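Local coordinates for uncharacterized protein (Legionella longbeachae NSW150, PDB 4JZA), which is a phosphoinositide phosphatase, probably hydrolysing the 3-phosphate of phosphatidylinositol 3-phosphate in lipid metabolism at the pathogen-host interface, at residues A[323-328]-A[332-337]; A[136-141]-A[340-345]. All coordinates share one frame; numbering follows the deposited sequence.

Contact 1. Residues A[323-328]-A[332-337]; sequences HVLKGV and KDAVSF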
ATOM      1  N   HIS A 323       9.911   9.214  -9.908  1.00 44.13           N
ATOM      2  CA  HIS A 323      10.079   8.363 -11.062  1.00 42.80           C
ATOM      3  C   HIS A 323       8.864   8.360 -11.985  1.00 43.54           C
ATOM      4  O   HIS A 323       9.002   8.201 -13.188  1.00 43.98           O
ATOM      5  CB  HIS A 323      10.357   6.955 -10.612  1.00 41.46           C
ATOM      6  CG  HIS A 323      10.689   6.028 -11.735  1.00 43.83           C
ATOM      7  ND1 HIS A 323      11.903   6.059 -12.395  1.00 45.38           N
ATOM      8  CD2 HIS A 323       9.980   5.020 -12.301  1.00 43.00           C
ATOM      9  CE1 HIS A 323      11.926   5.111 -13.319  1.00 44.36           C
ATOM     10  NE2 HIS A 323      10.777   4.458 -13.273  1.00 44.87           N
ATOM     11  N   VAL A 324       7.680   8.507 -11.409  1.00 42.53           N
ATOM     12  CA  VAL A 324       6.436   8.598 -12.173  1.00 40.45           C
ATOM     13  C   VAL A 324       6.309   9.947 -12.823  1.00 43.38           C
ATOM     14  O   VAL A 324       5.887   9.985 -13.971  1.00 46.87           O
ATOM     15  CB  VAL A 324       5.194   8.399 -11.292  1.00 40.37           C
ATOM     16  CG1 VAL A 324       3.933   8.703 -12.045  1.00 43.42           C
ATOM     17  CG2 VAL A 324       5.103   6.968 -10.827  1.00 41.29           C
ATOM     18  N   LEU A 325       6.654  11.035 -12.098  1.00 44.54           N
ATOM     19  CA  LEU A 325       6.557  12.414 -12.613  1.00 43.80           C
ATOM     20  C   LEU A 325       7.503  12.601 -13.764  1.00 47.00           C
ATOM     21  O   LEU A 325       7.242  13.314 -14.730  1.00 52.87           O
ATOM     22  CB  LEU A 325       6.864  13.452 -11.539  1.00 42.21           C
ATOM     23  CG  LEU A 325       5.745  13.738 -10.545  1.00 44.93           C
ATOM     24  CD1 LEU A 325       6.194  14.680  -9.440  1.00 48.43           C
ATOM     25  CD2 LEU A 325       4.581  14.379 -11.221  1.00 45.27           C
ATOM     26  N   LYS A 326       8.651  11.987 -13.627  1.00 51.93           N
ATOM     27  CA  LYS A 326       9.710  12.106 -14.623  1.00 51.21           C
ATOM     28  C   LYS A 326       9.264  11.465 -15.982  1.00 50.69           C
ATOM     29  O   LYS A 326       9.818  11.752 -17.038  1.00 46.14           O
ATOM     30  CB  LYS A 326      10.969  11.463 -14.053  1.00 50.30           C
ATOM     31  CG  LYS A 326      12.284  12.061 -14.449  1.00 58.32           C
ATOM     32  CD  LYS A 326      13.438  11.280 -13.820  1.00 60.26           C
ATOM     33  CE  LYS A 326      13.934  11.956 -12.559  1.00 65.32           C
ATOM     34  NZ  LYS A 326      15.229  11.351 -12.134  1.00 67.42           N
ATOM     35  N   GLY A 327       8.240  10.627 -15.960  1.00 47.94           N
ATOM     36  CA  GLY A 327       7.858   9.948 -17.175  1.00 47.03           C
ATOM     37  C   GLY A 327       6.670  10.557 -17.910  1.00 50.26           C
ATOM     38  O   GLY A 327       6.090   9.938 -18.783  1.00 46.13           O
ATOM     39  N   VAL A 328       6.303  11.795 -17.599  1.00 54.55           N
ATOM     40  CA  VAL A 328       5.181  12.409 -18.307  1.00 52.09           C
ATOM     41  C   VAL A 328       5.483  13.841 -18.676  1.00 50.57           C
ATOM     42  O   VAL A 328       6.250  14.505 -17.983  1.00 50.07           O
ATOM     43  CB  VAL A 328       3.893  12.350 -17.437  1.00 51.91           C
ATOM     44  CG1 VAL A 328       3.468  10.910 -17.269  1.00 48.47           C
ATOM     45  CG2 VAL A 328       4.121  13.008 -16.069  1.00 51.96           C
ATOM     46  N   LYS A 332      -0.548  15.633 -14.782  1.00 49.35           N
ATOM     47  CA  LYS A 332      -1.794  14.953 -14.471  1.00 51.08           C
ATOM     48  C   LYS A 332      -1.799  13.475 -14.860  1.00 49.78           C
ATOM     49  O   LYS A 332      -2.445  12.645 -14.212  1.00 49.58           O
ATOM     50  CB  LYS A 332      -2.997  15.708 -15.038  1.00 59.99           C
ATOM     51  CG  LYS A 332      -3.258  15.610 -16.527  1.00 66.69           C
ATOM     52  CD  LYS A 332      -4.421  16.552 -16.891  1.00 72.58           C
ATOM     53  CE  LYS A 332      -4.749  16.604 -18.394  1.00 76.89           C
ATOM     54  NZ  LYS A 332      -4.597  15.291 -19.103  1.00 75.81           N
ATOM     55  N   ASP A 333      -1.016  13.130 -15.859  1.00 47.88           N
ATOM     56  CA  ASP A 333      -0.853  11.734 -16.232  1.00 47.15           C
ATOM     57  C   ASP A 333      -0.041  10.890 -15.261  1.00 47.23           C
ATOM     58  O   ASP A 333       0.022   9.666 -15.394  1.00 50.24           O
ATOM     59  CB  ASP A 333      -0.230  11.665 -17.611  1.00 49.78           C
ATOM     60  CG  ASP A 333      -1.124  12.269 -18.668  1.00 51.97           C
ATOM     61  OD1 ASP A 333      -2.323  12.479 -18.407  1.00 56.23           O
ATOM     62  OD2 ASP A 333      -0.615  12.548 -19.757  1.00 58.75           O
ATOM     63  N   ALA A 334       0.615  11.529 -14.308  1.00 44.42           N
ATOM     64  CA  ALA A 334       1.300  10.800 -13.280  1.00 41.76           C
ATOM     65  C   ALA A 334       0.347  10.436 -12.131  1.00 40.96           C
ATOM     66  O   ALA A 334       0.713   9.664 -11.249  1.00 42.29           O
ATOM     67  CB  ALA A 334       2.424  11.650 -12.732  1.00 44.77           C
ATOM     68  N   VAL A 335      -0.834  11.039 -12.071  1.00 37.14           N
ATOM     69  CA  VAL A 335      -1.677  10.849 -10.910  1.00 35.81           C
ATOM     70  C   VAL A 335      -3.141  10.632 -11.297  1.00 37.34           C
ATOM     71  O   VAL A 335      -4.053  11.187 -10.659  1.00 37.52           O
ATOM     72  CB  VAL A 335      -1.533  12.010  -9.915  1.00 34.34           C
ATOM     73  CG1 VAL A 335      -0.152  11.984  -9.241  1.00 33.26           C
ATOM     74  CG2 VAL A 335      -1.761  13.317 -10.604  1.00 34.50           C
ATOM     75  N   SER A 336      -3.363   9.798 -12.326  1.00 36.73           N
ATOM     76  CA  SER A 336      -4.695   9.634 -12.852  1.00 39.15           C
ATOM     77  C   SER A 336      -5.592   8.770 -11.998  1.00 40.53           C
ATOM     78  O   SER A 336      -6.802   8.767 -12.190  1.00 45.27           O
ATOM     79  CB  SER A 336      -4.661   9.100 -14.273  1.00 39.92           C
ATOM     80  OG  SER A 336      -4.345   7.736 -14.301  1.00 42.12           O
ATOM     81  N   PHE A 337      -4.994   8.057 -11.050  1.00 41.57           N
ATOM     82  CA  PHE A 337      -5.648   6.997 -10.268  1.00 40.67           C
ATOM     83  C   PHE A 337      -4.725   6.622  -9.140  1.00 38.96           C
ATOM     84  O   PHE A 337      -3.547   6.501  -9.351  1.00 41.66           O
ATOM     85  CB  PHE A 337      -5.811   5.765 -11.142  1.00 40.07           C
ATOM     86  CG  PHE A 337      -5.894   4.470 -10.379  1.00 40.89           C
ATOM     87  CD1 PHE A 337      -6.851   4.287  -9.401  1.00 39.51           C
ATOM     88  CD2 PHE A 337      -5.024   3.406 -10.662  1.00 41.53           C
ATOM     89  CE1 PHE A 337      -6.983   3.089  -8.724  1.00 37.65           C
ATOM     90  CE2 PHE A 337      -5.149   2.198  -9.987  1.00 38.63           C
ATOM     91  CZ  PHE A 337      -6.130   2.042  -9.022  1.00 39.43           C
TER
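The methyl of Ala334 sits among three branched side chains: Val324 CG1 lies 3.4 Å from Ala334 CB, Leu325 CD2 is 3.8 Å from that same CB, and Val328 CG2 follows at 4.0 Å from it. Val324 presents the CG1 branch because that methyl is anti to the backbone N (chi1 171°), and besides Ala334 CB it also rests near the Ala334 carbonyl oxygen. Leu325 reaches in only with the end of its side chain. Val328 divides its two methyls, CG2 going to Ala334 while CG1 crosses over Asp333 CB at 3.8 Å, so the aspartate takes part through its methylene. Its OD1 has other partners, a long salt bridge to Lys332 NZ and a weak hydrogen bond from Met1 N. Behind this shell, a type I beta turn from Leu325 to Val328 follows on helix 315-325 and brings Val328 round toward the 3-10 segment that includes Lys332 to Ala334, where Val335 N hydrogen-bonds to Lys332 O. Further out, Phe58 of helix 41-62 and Met138 of helix 122-140 cover Val324, and Leu178 of helix 172-183 packs on Leu325. What results is a small apolar seam that folds the chain back against the C-terminal part of its own helix, while the Asp333 carboxylate turns to Lys332 and Met1 and Lys182 NZ hydrogen-bonds to Leu325 O.

Contact 2. Residues A[136-141]-A[340-345]; sequences ALMGEG and SRHRTL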
ATOM      1  N   ALA A 136       3.785   2.074  -9.058  1.00 33.57           N
ATOM      2  CA  ALA A 136       3.711   1.494 -10.426  1.00 37.28           C
ATOM      3  C   ALA A 136       2.306   1.538 -10.994  1.00 38.52           C
ATOM      4  O   ALA A 136       2.125   1.798 -12.200  1.00 34.43           O
ATOM      5  CB  ALA A 136       4.194   0.033 -10.503  1.00 37.47           C
ATOM      6  N   LEU A 137       1.323   1.266 -10.120  1.00 39.09           N
ATOM      7  CA  LEU A 137      -0.083   1.279 -10.520  1.00 39.12           C
ATOM      8  C   LEU A 137      -0.624   2.696 -10.812  1.00 42.11           C
ATOM      9  O   LEU A 137      -1.420   2.861 -11.747  1.00 42.66           O
ATOM     10  CB  LEU A 137      -0.959   0.602  -9.469  1.00 38.38           C
ATOM     11  CG  LEU A 137      -0.751  -0.895  -9.308  1.00 39.03           C
ATOM     12  CD1 LEU A 137      -1.466  -1.359  -8.038  1.00 41.12           C
ATOM     13  CD2 LEU A 137      -1.210  -1.704 -10.527  1.00 39.22           C
HETATM   14  N   MSE A 138      -0.228   3.688 -10.005  1.00 40.55           N
HETATM   15  CA  MSE A 138      -0.624   5.058 -10.250  1.00 41.58           C
HETATM   16  C   MSE A 138      -0.188   5.474 -11.636  1.00 44.99           C
HETATM   17  O   MSE A 138      -0.966   6.008 -12.436  1.00 42.82           O
HETATM   18  CB  MSE A 138       0.060   5.912  -9.217  1.00 42.58           C
HETATM   19  CG  MSE A 138      -0.545   7.280  -9.224  1.00 45.04           C
HETATM   20 SE   MSE A 138       0.215   8.394  -7.823  0.92 50.92          SE
HETATM   21  CE  MSE A 138       2.056   8.682  -8.493  1.00 44.17           C
ATOM     22  N   GLY A 139       1.067   5.180 -11.949  1.00 49.99           N
ATOM     23  CA  GLY A 139       1.674   5.548 -13.231  1.00 51.95           C
ATOM     24  C   GLY A 139       0.940   4.955 -14.420  1.00 53.06           C
ATOM     25  O   GLY A 139       0.811   5.595 -15.436  1.00 54.48           O
ATOM     26  N   GLU A 140       0.415   3.755 -14.246  1.00 52.52           N
ATOM     27  CA  GLU A 140      -0.158   2.980 -15.312  1.00 54.35           C
ATOM     28  C   GLU A 140      -1.581   3.447 -15.594  1.00 52.21           C
ATOM     29  O   GLU A 140      -2.057   3.286 -16.696  1.00 51.61           O
ATOM     30  CB  GLU A 140      -0.205   1.509 -14.891  1.00 63.29           C
ATOM     31  CG  GLU A 140       0.207   0.483 -15.943  1.00 79.71           C
ATOM     32  CD  GLU A 140       0.108  -0.980 -15.431  1.00 98.61           C
ATOM     33  OE1 GLU A 140      -0.941  -1.376 -14.860  1.00 98.63           O
ATOM     34  OE2 GLU A 140       1.081  -1.763 -15.591  1.00113.15           O
ATOM     35  N   GLY A 141      -2.273   4.022 -14.609  1.00 47.22           N
ATOM     36  CA  GLY A 141      -3.685   4.362 -14.787  1.00 46.27           C
ATOM     37  C   GLY A 141      -4.642   3.202 -14.528  1.00 44.91           C
ATOM     38  O   GLY A 141      -4.216   2.097 -14.278  1.00 44.66           O
ATOM     39  N   SER A 340      -6.158   2.094  -3.442  1.00 36.20           N
ATOM     40  CA  SER A 340      -6.731   2.187  -2.118  1.00 36.58           C
ATOM     41  C   SER A 340      -5.685   2.187  -0.994  1.00 37.74           C
ATOM     42  O   SER A 340      -5.929   2.704   0.108  1.00 40.57           O
ATOM     43  CB  SER A 340      -7.741   1.031  -1.916  1.00 37.67           C
ATOM     44  OG  SER A 340      -7.087  -0.194  -1.573  1.00 41.56           O
ATOM     45  N   ARG A 341      -4.526   1.582  -1.208  1.00 38.04           N
ATOM     46  CA  ARG A 341      -3.541   1.523  -0.099  1.00 37.41           C
ATOM     47  C   ARG A 341      -2.693   2.775  -0.036  1.00 38.93           C
ATOM     48  O   ARG A 341      -1.896   2.949   0.870  1.00 38.64           O
ATOM     49  CB  ARG A 341      -2.574   0.387  -0.305  1.00 35.97           C
ATOM     50  CG  ARG A 341      -3.154  -0.995  -0.223  1.00 36.33           C
ATOM     51  CD  ARG A 341      -2.104  -1.958  -0.781  1.00 37.46           C
ATOM     52  NE  ARG A 341      -2.069  -2.001  -2.234  1.00 35.01           N
ATOM     53  CZ  ARG A 341      -1.067  -2.461  -2.948  1.00 36.09           C
ATOM     54  NH1 ARG A 341       0.031  -2.935  -2.375  1.00 39.15           N
ATOM     55  NH2 ARG A 341      -1.166  -2.441  -4.257  1.00 38.15           N
ATOM     56  N   HIS A 342      -2.858   3.623  -1.039  1.00 38.45           N
ATOM     57  CA  HIS A 342      -1.935   4.662  -1.323  1.00 35.21           C
ATOM     58  C   HIS A 342      -2.503   5.950  -0.766  1.00 33.64           C
ATOM     59  O   HIS A 342      -3.012   6.786  -1.501  1.00 29.36           O
ATOM     60  CB  HIS A 342      -1.721   4.770  -2.837  1.00 35.33           C
ATOM     61  CG  HIS A 342      -0.593   5.674  -3.196  1.00 37.59           C
ATOM     62  ND1 HIS A 342       0.110   5.576  -4.346  1.00 37.71           N
ATOM     63  CD2 HIS A 342      -0.060   6.714  -2.541  1.00 38.40           C
ATOM     64  CE1 HIS A 342       1.074   6.479  -4.356  1.00 40.93           C
ATOM     65  NE2 HIS A 342       0.960   7.211  -3.291  1.00 39.63           N
ATOM     66  N   ARG A 343      -2.337   6.142   0.538  1.00 35.43           N
ATOM     67  CA  ARG A 343      -2.947   7.306   1.195  1.00 37.73           C
ATOM     68  C   ARG A 343      -1.974   8.360   1.717  1.00 39.07           C
ATOM     69  O   ARG A 343      -2.272   9.063   2.705  1.00 39.09           O
ATOM     70  CB  ARG A 343      -3.880   6.770   2.282  1.00 38.61           C
ATOM     71  CG  ARG A 343      -4.715   5.622   1.737  1.00 37.25           C
ATOM     72  CD  ARG A 343      -5.695   6.162   0.707  1.00 39.29           C
ATOM     73  NE  ARG A 343      -6.819   6.691   1.445  1.00 39.06           N
ATOM     74  CZ  ARG A 343      -7.095   7.949   1.558  1.00 42.62           C
ATOM     75  NH1 ARG A 343      -6.401   8.830   0.900  1.00 48.88           N
ATOM     76  NH2 ARG A 343      -8.097   8.326   2.303  1.00 47.59           N
ATOM     77  N   THR A 344      -0.813   8.457   1.047  1.00 40.27           N
ATOM     78  CA  THR A 344       0.240   9.391   1.393  1.00 39.45           C
ATOM     79  C   THR A 344       0.224  10.695   0.560  1.00 43.02           C
ATOM     80  O   THR A 344       0.961  11.640   0.865  1.00 41.75           O
ATOM     81  CB  THR A 344       1.612   8.732   1.223  1.00 38.92           C
ATOM     82  OG1 THR A 344       1.735   8.182  -0.082  1.00 38.59           O
ATOM     83  CG2 THR A 344       1.787   7.643   2.204  1.00 39.15           C
ATOM     84  N   LEU A 345      -0.621  10.752  -0.475  1.00 42.79           N
ATOM     85  CA  LEU A 345      -0.744  11.942  -1.300  1.00 39.80           C
ATOM     86  C   LEU A 345      -2.167  12.473  -1.138  1.00 41.77           C
ATOM     87  O   LEU A 345      -3.127  11.716  -0.975  1.00 37.48           O
ATOM     88  CB  LEU A 345      -0.469  11.594  -2.748  1.00 39.80           C
ATOM     89  CG  LEU A 345       0.876  10.913  -3.063  1.00 40.43           C
ATOM     90  CD1 LEU A 345       0.900  10.473  -4.527  1.00 41.59           C
ATOM     91  CD2 LEU A 345       2.033  11.859  -2.837  1.00 38.09           C
TER
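Met138, a selenomethionine, runs out from helix 122-140 with CG anti to its own backbone nitrogen (chi1 -167°) and then bends at chi3 (70°), carrying SE to where it meets both His342 and Leu345, which lie side by side beyond it. His342 also has CG anti to the main-chain N, which brings CE1 of its ring to the selenium. There SE is 4.1 Å from His342 CE1 and 4.8 Å from the centroid of the His342 ring, lying 46° off the ring normal, so the approach is oblique and the two side chains are set at about a right angle. Beside the imidazole, SE meets Leu345 CD1 at 4.0 Å in an apolar contact. One residue earlier on the helix, Leu137 CD1 comes to the edge of the Arg341 guanidinium, near its plane, with Arg341 NH2 3.9 Å away. The arginine is held chiefly by other groups: NH2 forms a salt bridge with Glu133 OE2 and a hydrogen bond with Asn612 O, while NH1 bonds Asn130 OD1. Glu133 and Asn130 belong to the same helix as Leu137. Tyr135, also on that helix, meets the His342 ring and touches Leu345. The loop ahead of strand 352-359 is thus fastened to helix 122-140 in two ways, by buried dispersion contacts at the selenium and by a guanidinium whose NH1 and NH2 both have polar partners, with a leucine methyl at its edge. Bonds at both NH1 and NH2 would restrict rotation of the guanidinium; Glu133 probably offsets part of its charge, while Asn130 gives the strongest polar bond.

Both contacts are largely buried, but the centre of contact 2 lies about 8 Å, and that of contact 1 about 18 Å, from the centre of the chain, with partly exposed Val328 and Asp333 at the margin of contact 1. Contact 1 is local, its two segments separated by only three residues, whereas contact 2 joins segments about 200 residues apart, and contact 1 is nested within that loop. They share the connection between helix 315-325 and strand 352-359, and meet at Met138, whose side chain packs against the carbonyl oxygens of Ala334 and Phe337. Aliphatic methyl packing dominates contact 1; contact 2 adds a selenium-imidazole approach and a buried arginine.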